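Local structure of ABC transporter substrate binding protein (Ribose) (Agrobacterium vitis, 5DKV) at residues Q177-F182 against L195-N200; A227-G232 against D254-V259. The protein probably serves as the solute-binding component of a sugar ABC transporter, and in this crystal holds alpha-D-tagatopyranose in its ligand pocket. One frame throughout, in Å; residues are numbered along the deposited sequence.

Contact 1 of 2, residues Q177-F182 against L195-N200; sequences QREQGF and LETQFN. With T6T (alpha-D-tagatopyranose), chain E.
Within the beta-alpha-beta unit formed by strand 161-167, helix 173-186 and strand 192-199, Glu179 on the helix reaches across to Thr197 in the broken strand 192-199, which is the outermost on its side of the sheet. The nearest CA atoms, those of Glu179 and Thr197, lie 8.7 Å apart, and only 98 Å² is buried in all, so the link depends on side chains rather than on close backbones. Glu179 CG stands anti to the backbone N (chi1 176°) and the chain beyond it is extended, which carries the carboxylate to the strand, where Thr197 comes to meet it from the opposite direction. Thr197 OG1 donates to Glu179 OE2 at 2.7 Å; the hydroxyl lies well above the carboxylate plane, 63° out of it. The methyl of the same threonine, CG2, sits 3.6 Å from Glu179 OE1 and also rests over one face of the Phe199 ring, toward its rim. Phe199 adds a lighter contact, its CZ 3.8 Å from Glu179 OE1, with carboxylate and ring planes 37° apart. The buried carboxylate has further partners: Lys183 forms a salt bridge with OE2 and Asn167 a hydrogen bond with OE1, a setting that would favour the charged form. One residue earlier on the helix, Arg178 points to the bound sugar instead. Its chain is extended from CG to NE, and Asn142 and Ala227 O hold NE and NH1, respectively, which fixes the rotation of the guanidinium. Both terminal nitrogens then grip neighbouring sugar hydroxyls: Arg178 NH1 donates to tagatose O3 at 3.0 Å, in the guanidinium plane, and Arg178 NH2 to O4 at 2.8 Å in a nearly straight bond.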
loop_
_atom_site.group_PDB
_atom_site.type_symbol
_atom_site.label_atom_id
_atom_site.label_comp_id
_atom_site.label_asym_id
_atom_site.label_seq_id
_atom_site.Cartn_x
_atom_site.Cartn_y
_atom_site.Cartn_z
ATOM N N GLN A 177 7.997 5.107 -4.062
ATOM C CA GLN A 177 7.692 6.472 -3.660
ATOM C C GLN A 177 7.966 6.647 -2.161
ATOM O O GLN A 177 8.470 7.686 -1.742
ATOM C CB GLN A 177 6.246 6.832 -3.994
ATOM C CG GLN A 177 6.061 7.176 -5.459
ATOM C CD GLN A 177 4.622 7.490 -5.794
ATOM O OE1 GLN A 177 3.721 6.809 -5.326
ATOM N NE2 GLN A 177 4.401 8.565 -6.556
ATOM N N ARG A 178 7.634 5.633 -1.352
ATOM C CA ARG A 178 7.875 5.728 0.078
ATOM C C ARG A 178 9.363 5.802 0.365
ATOM O O ARG A 178 9.793 6.568 1.212
ATOM C CB ARG A 178 7.260 4.542 0.818
ATOM C CG ARG A 178 5.772 4.478 0.705
ATOM C CD ARG A 178 5.161 3.176 1.207
ATOM N NE ARG A 178 3.795 3.071 0.684
ATOM C CZ ARG A 178 3.064 1.969 0.640
ATOM N NH1 ARG A 178 3.525 0.822 1.125
ATOM N NH2 ARG A 178 1.839 2.027 0.132
ATOM N N GLU A 179 10.150 5.001 -0.336
ATOM C CA GLU A 179 11.593 5.053 -0.139
ATOM C C GLU A 179 12.162 6.417 -0.567
ATOM O O GLU A 179 13.026 6.977 0.108
ATOM C CB GLU A 179 12.280 3.924 -0.903
ATOM C CG GLU A 179 13.794 4.002 -0.787
ATOM C CD GLU A 179 14.506 2.767 -1.334
ATOM O OE1 GLU A 179 13.833 1.772 -1.661
ATOM O OE2 GLU A 179 15.753 2.799 -1.443
ATOM N N GLN A 180 11.696 6.954 -1.689
ATOM C CA GLN A 180 12.164 8.272 -2.136
ATOM C C GLN A 180 11.827 9.358 -1.116
ATOM O O GLN A 180 12.649 10.234 -0.841
ATOM C CB GLN A 180 11.580 8.629 -3.502
ATOM C CG GLN A 180 12.185 7.834 -4.667
ATOM C CD GLN A 180 13.698 8.033 -4.840
ATOM O OE1 GLN A 180 14.186 9.159 -4.987
ATOM N NE2 GLN A 180 14.442 6.928 -4.830
ATOM N N GLY A 181 10.623 9.307 -0.554
ATOM C CA GLY A 181 10.204 10.335 0.389
ATOM C C GLY A 181 11.002 10.208 1.666
ATOM O O GLY A 181 11.424 11.196 2.269
ATOM N N PHE A 182 11.231 8.970 2.084
ATOM C CA PHE A 182 12.017 8.726 3.277
ATOM C C PHE A 182 13.427 9.284 3.103
ATOM O O PHE A 182 13.941 9.970 3.980
ATOM C CB PHE A 182 12.082 7.227 3.572
ATOM C CG PHE A 182 12.935 6.871 4.763
ATOM C CD1 PHE A 182 14.295 6.634 4.621
ATOM C CD2 PHE A 182 12.352 6.724 6.016
ATOM C CE1 PHE A 182 15.075 6.295 5.731
ATOM C CE2 PHE A 182 13.095 6.373 7.114
ATOM C CZ PHE A 182 14.481 6.152 6.978
ATOM N N LEU A 195 21.770 3.665 5.628
ATOM C CA LEU A 195 22.483 2.528 5.065
ATOM C C LEU A 195 21.721 1.997 3.839
ATOM O O LEU A 195 20.605 2.436 3.553
ATOM C CB LEU A 195 22.648 1.426 6.110
ATOM C CG LEU A 195 23.319 1.828 7.434
ATOM C CD1 LEU A 195 23.352 0.637 8.400
ATOM C CD2 LEU A 195 24.710 2.346 7.211
ATOM N N GLU A 196 22.310 1.023 3.143
ATOM C CA GLU A 196 21.699 0.492 1.931
ATOM C C GLU A 196 20.348 -0.162 2.202
ATOM O O GLU A 196 20.175 -0.939 3.145
ATOM C CB GLU A 196 22.635 -0.514 1.244
ATOM C CG GLU A 196 22.178 -0.902 -0.149
ATOM C CD GLU A 196 23.161 -1.803 -0.877
ATOM O OE1 GLU A 196 24.277 -2.032 -0.360
ATOM O OE2 GLU A 196 22.810 -2.288 -1.973
ATOM N N THR A 197 19.390 0.151 1.344
ATOM C CA THR A 197 18.088 -0.489 1.367
ATOM C C THR A 197 18.216 -1.999 1.208
ATOM O O THR A 197 18.988 -2.481 0.383
ATOM C CB THR A 197 17.210 0.081 0.259
ATOM O OG1 THR A 197 17.068 1.493 0.497
ATOM C CG2 THR A 197 15.836 -0.579 0.221
ATOM N N GLN A 198 17.444 -2.722 2.003
ATOM C CA GLN A 198 17.358 -4.180 1.923
ATOM C C GLN A 198 16.033 -4.583 1.293
ATOM O O GLN A 198 14.973 -4.223 1.799
ATOM C CB GLN A 198 17.472 -4.790 3.314
ATOM C CG GLN A 198 18.737 -4.425 4.046
ATOM C CD GLN A 198 19.947 -4.967 3.347
ATOM O OE1 GLN A 198 20.090 -6.187 3.187
ATOM N NE2 GLN A 198 20.824 -4.072 2.901
ATOM N N PHE A 199 16.091 -5.338 0.200
ATOM C CA PHE A 199 14.886 -5.721 -0.524
ATOM C C PHE A 199 14.522 -7.153 -0.212
ATOM O O PHE A 199 15.349 -8.037 -0.343
ATOM C CB PHE A 199 15.068 -5.546 -2.034
ATOM C CG PHE A 199 15.150 -4.098 -2.465
ATOM C CD1 PHE A 199 14.010 -3.333 -2.506
ATOM C CD2 PHE A 199 16.360 -3.515 -2.814
ATOM C CE1 PHE A 199 14.057 -1.994 -2.890
ATOM C CE2 PHE A 199 16.418 -2.168 -3.195
ATOM C CZ PHE A 199 15.271 -1.418 -3.235
ATOM N N ASN A 200 13.287 -7.373 0.226
ATOM C CA ASN A 200 12.877 -8.695 0.714
ATOM C C ASN A 200 11.902 -9.442 -0.197
ATOM O O ASN A 200 11.480 -10.550 0.129
ATOM C CB ASN A 200 12.238 -8.572 2.094
ATOM C CG ASN A 200 11.078 -7.550 2.129
ATOM O OD1 ASN A 200 10.156 -7.622 1.335
ATOM N ND2 ASN A 200 11.151 -6.590 3.045
HETATM O O3 T6T E . 1.610 -1.413 1.507
HETATM C C3 T6T E . 0.514 -2.041 0.857
HETATM C C4 T6T E . 0.358 -1.463 -0.483
HETATM O O4 T6T E . 0.056 -0.024 -0.356
HETATM C C5 T6T E . 1.567 -1.677 -1.282
HETATM O O5 T6T E . 1.395 -1.225 -2.636
HETATM C C6 T6T E . 1.906 -3.153 -1.412
HETATM O O6 T6T E . 2.017 -3.739 -0.081
HETATM C C2 T6T E . 0.808 -3.545 0.699
HETATM O O2 T6T E . -0.309 -4.130 0.072
HETATM C C1 T6T E . 1.132 -4.250 1.956
HETATM O O1 T6T E . 0.091 -4.187 2.878
#

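Contact 2 of 2, residues A227-G232 against D254-V259; sequences ANLFSG and DAPGSV. With T6T (alpha-D-tagatopyranose), chain E.
This is a buried polar contact with an apolar flank, where the N-terminal end of helix 229-241 meets the loop that follows strand 249-253, at the wall of the sugar pocket. The backbones come close here, with the CA atoms of Leu229 and Asp254 5.0 Å apart. Asp254 CB points toward the helix end, and its OD1 receives Leu229 N at 2.9 Å; the N-H...O angle of 124° marks this bond as weak. The same oxygen accepts the tagatose O3 hydroxyl at 2.6 Å, while Asp254 OD2 is bonded to Gln274 and Tyr322, so both carboxylate oxygens are engaged. Beyond this polar centre, the branch point of Leu229 packs on the Pro256 ring, Leu229 CG lying 3.9 Å from Pro256 CG. Leu229 CB also approaches tagatose O1, so one leucine packs against both the loop and the ligand. Asn228, the helix N-cap, takes the opposite role to Asp254 toward the sugar. With chi1 at 84°, its CG lies between the backbone N and the carbonyl carbon, and the amide can serve helix and ligand together. Asn228 OD1 accepts from Ser231 N at 3.0 Å, the capping bond, and from Ser231 OG at 2.9 Å, the two donors arriving from opposite faces of the amide plane. The other end of the amide, Asn228 ND2, donates to the ring oxygen O6 of tagatose at 3.1 Å in a nearly straight bond (171°) and to Asn202 OD1. Two donors on OD1 and two acceptors at ND2 settle which way round the amide sits. In the bound state, the chemistry implies, the site offers the ring oxygen an oriented N-H and a hydroxyl the Asp254 carboxylate, whose charge the helix N-terminus may favour despite the weak bond.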
loop_
_atom_site.group_PDB
_atom_site.type_symbol
_atom_site.label_atom_id
_atom_site.label_comp_id
_atom_site.label_asym_id
_atom_site.label_seq_id
_atom_site.Cartn_x
_atom_site.Cartn_y
_atom_site.Cartn_z
ATOM N N ALA A 227 8.871 -0.476 4.672
ATOM C CA ALA A 227 8.132 0.397 3.794
ATOM C C ALA A 227 6.787 -0.187 3.351
ATOM O O ALA A 227 6.057 0.495 2.657
ATOM C CB ALA A 227 8.971 0.751 2.587
ATOM N N ASN A 228 6.450 -1.404 3.780
ATOM C CA ASN A 228 5.095 -1.930 3.621
ATOM C C ASN A 228 4.852 -2.955 4.720
ATOM O O ASN A 228 5.731 -3.231 5.543
ATOM C CB ASN A 228 4.844 -2.537 2.220
ATOM C CG ASN A 228 5.318 -3.986 2.082
ATOM O OD1 ASN A 228 6.291 -4.387 2.710
ATOM N ND2 ASN A 228 4.665 -4.746 1.197
ATOM N N LEU A 229 3.630 -3.470 4.750
ATOM C CA LEU A 229 3.211 -4.392 5.803
ATOM C C LEU A 229 4.248 -5.465 6.109
ATOM O O LEU A 229 4.717 -5.600 7.261
ATOM C CB LEU A 229 1.902 -5.052 5.398
ATOM C CG LEU A 229 1.117 -5.765 6.489
ATOM C CD1 LEU A 229 -0.369 -5.829 6.124
ATOM C CD2 LEU A 229 1.635 -7.162 6.754
ATOM N N PHE A 230 4.633 -6.195 5.071
ATOM C CA PHE A 230 5.497 -7.368 5.242
ATOM C C PHE A 230 6.909 -6.946 5.650
ATOM O O PHE A 230 7.536 -7.593 6.478
ATOM C CB PHE A 230 5.472 -8.208 3.962
ATOM C CG PHE A 230 4.106 -8.722 3.659
ATOM C CD1 PHE A 230 3.580 -9.750 4.414
ATOM C CD2 PHE A 230 3.321 -8.155 2.678
ATOM C CE1 PHE A 230 2.298 -10.213 4.176
ATOM C CE2 PHE A 230 2.030 -8.617 2.459
ATOM C CZ PHE A 230 1.534 -9.639 3.200
ATOM N N SER A 231 7.382 -5.825 5.120
ATOM C CA SER A 231 8.717 -5.333 5.426
ATOM C C SER A 231 8.787 -4.927 6.894
ATOM O O SER A 231 9.732 -5.239 7.602
ATOM C CB SER A 231 9.052 -4.131 4.559
ATOM O OG SER A 231 9.109 -4.491 3.178
ATOM N N GLY A 232 7.772 -4.191 7.333
ATOM C CA GLY A 232 7.714 -3.766 8.715
ATOM C C GLY A 232 7.547 -4.912 9.704
ATOM O O GLY A 232 8.177 -4.922 10.767
ATOM N N ASP A 254 1.838 0.481 7.217
ATOM C CA ASP A 254 0.628 -0.341 7.304
ATOM C C ASP A 254 0.342 -0.742 8.749
ATOM O O ASP A 254 1.141 -0.472 9.654
ATOM C CB ASP A 254 0.694 -1.557 6.363
ATOM C CG ASP A 254 0.693 -1.137 4.897
ATOM O OD1 ASP A 254 1.632 -1.517 4.145
ATOM O OD2 ASP A 254 -0.255 -0.398 4.510
ATOM N N ALA A 255 -0.844 -1.294 8.972
ATOM C CA ALA A 255 -1.327 -1.525 10.341
ATOM C C ALA A 255 -2.084 -2.846 10.464
ATOM O O ALA A 255 -3.296 -2.869 10.715
ATOM C CB ALA A 255 -2.191 -0.369 10.781
ATOM N N PRO A 256 -1.372 -3.965 10.314
ATOM C CA PRO A 256 -2.026 -5.238 10.608
ATOM C C PRO A 256 -2.331 -5.352 12.101
ATOM O O PRO A 256 -1.788 -4.590 12.905
ATOM C CB PRO A 256 -0.997 -6.278 10.173
ATOM C CG PRO A 256 0.299 -5.593 10.255
ATOM C CD PRO A 256 0.047 -4.138 9.952
ATOM N N GLY A 257 -3.165 -6.312 12.461
ATOM C CA GLY A 257 -3.578 -6.494 13.840
ATOM C C GLY A 257 -2.436 -6.595 14.827
ATOM O O GLY A 257 -2.575 -6.189 15.979
ATOM N N SER A 258 -1.315 -7.154 14.379
ATOM C CA SER A 258 -0.143 -7.324 15.227
ATOM C C SER A 258 0.416 -6.000 15.776
ATOM O O SER A 258 1.190 -6.020 16.732
ATOM C CB SER A 258 0.956 -8.044 14.454
ATOM O OG SER A 258 1.169 -7.407 13.210
ATOM N N VAL A 259 0.044 -4.855 15.202
ATOM C CA VAL A 259 0.641 -3.607 15.689
ATOM C C VAL A 259 0.190 -3.294 17.115
ATOM O O VAL A 259 0.863 -2.564 17.823
ATOM C CB VAL A 259 0.325 -2.363 14.793
ATOM C CG1 VAL A 259 0.864 -2.555 13.385
ATOM C CG2 VAL A 259 -1.178 -2.001 14.812
HETATM O O3 T6T E . 1.610 -1.413 1.507
HETATM C C3 T6T E . 0.514 -2.041 0.857
HETATM C C4 T6T E . 0.358 -1.463 -0.483
HETATM O O4 T6T E . 0.056 -0.024 -0.356
HETATM C C5 T6T E . 1.567 -1.677 -1.282
HETATM O O5 T6T E . 1.395 -1.225 -2.636
HETATM C C6 T6T E . 1.906 -3.153 -1.412
HETATM O O6 T6T E . 2.017 -3.739 -0.081
HETATM C C2 T6T E . 0.808 -3.545 0.699
HETATM O O2 T6T E . -0.309 -4.130 0.072
HETATM C C1 T6T E . 1.132 -4.250 1.956
HETATM O O1 T6T E . 0.091 -4.187 2.878
#

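Both contacts are buried, but they lie at different distances from the centre of the chain: contact 1 is centred 14 Å from it, on an outermost strand, 192-199, and contact 2 10 Å from it, beside the sugar. Contact 1 joins a helix to the next strand of one crossover unit, and its Glu179 is bonded to protein groups; contact 2 joins a helix start to a loop, and its Asp254 divides its bonds between protein and sugar. With centres 15 Å apart, the two are tied directly by a hydrogen bond, Asn200 ND2 to Ser231 OG at 2.9 Å. They converge on tagatose O3, which accepts from Arg178 NH1 and donates to Asp254 OD1.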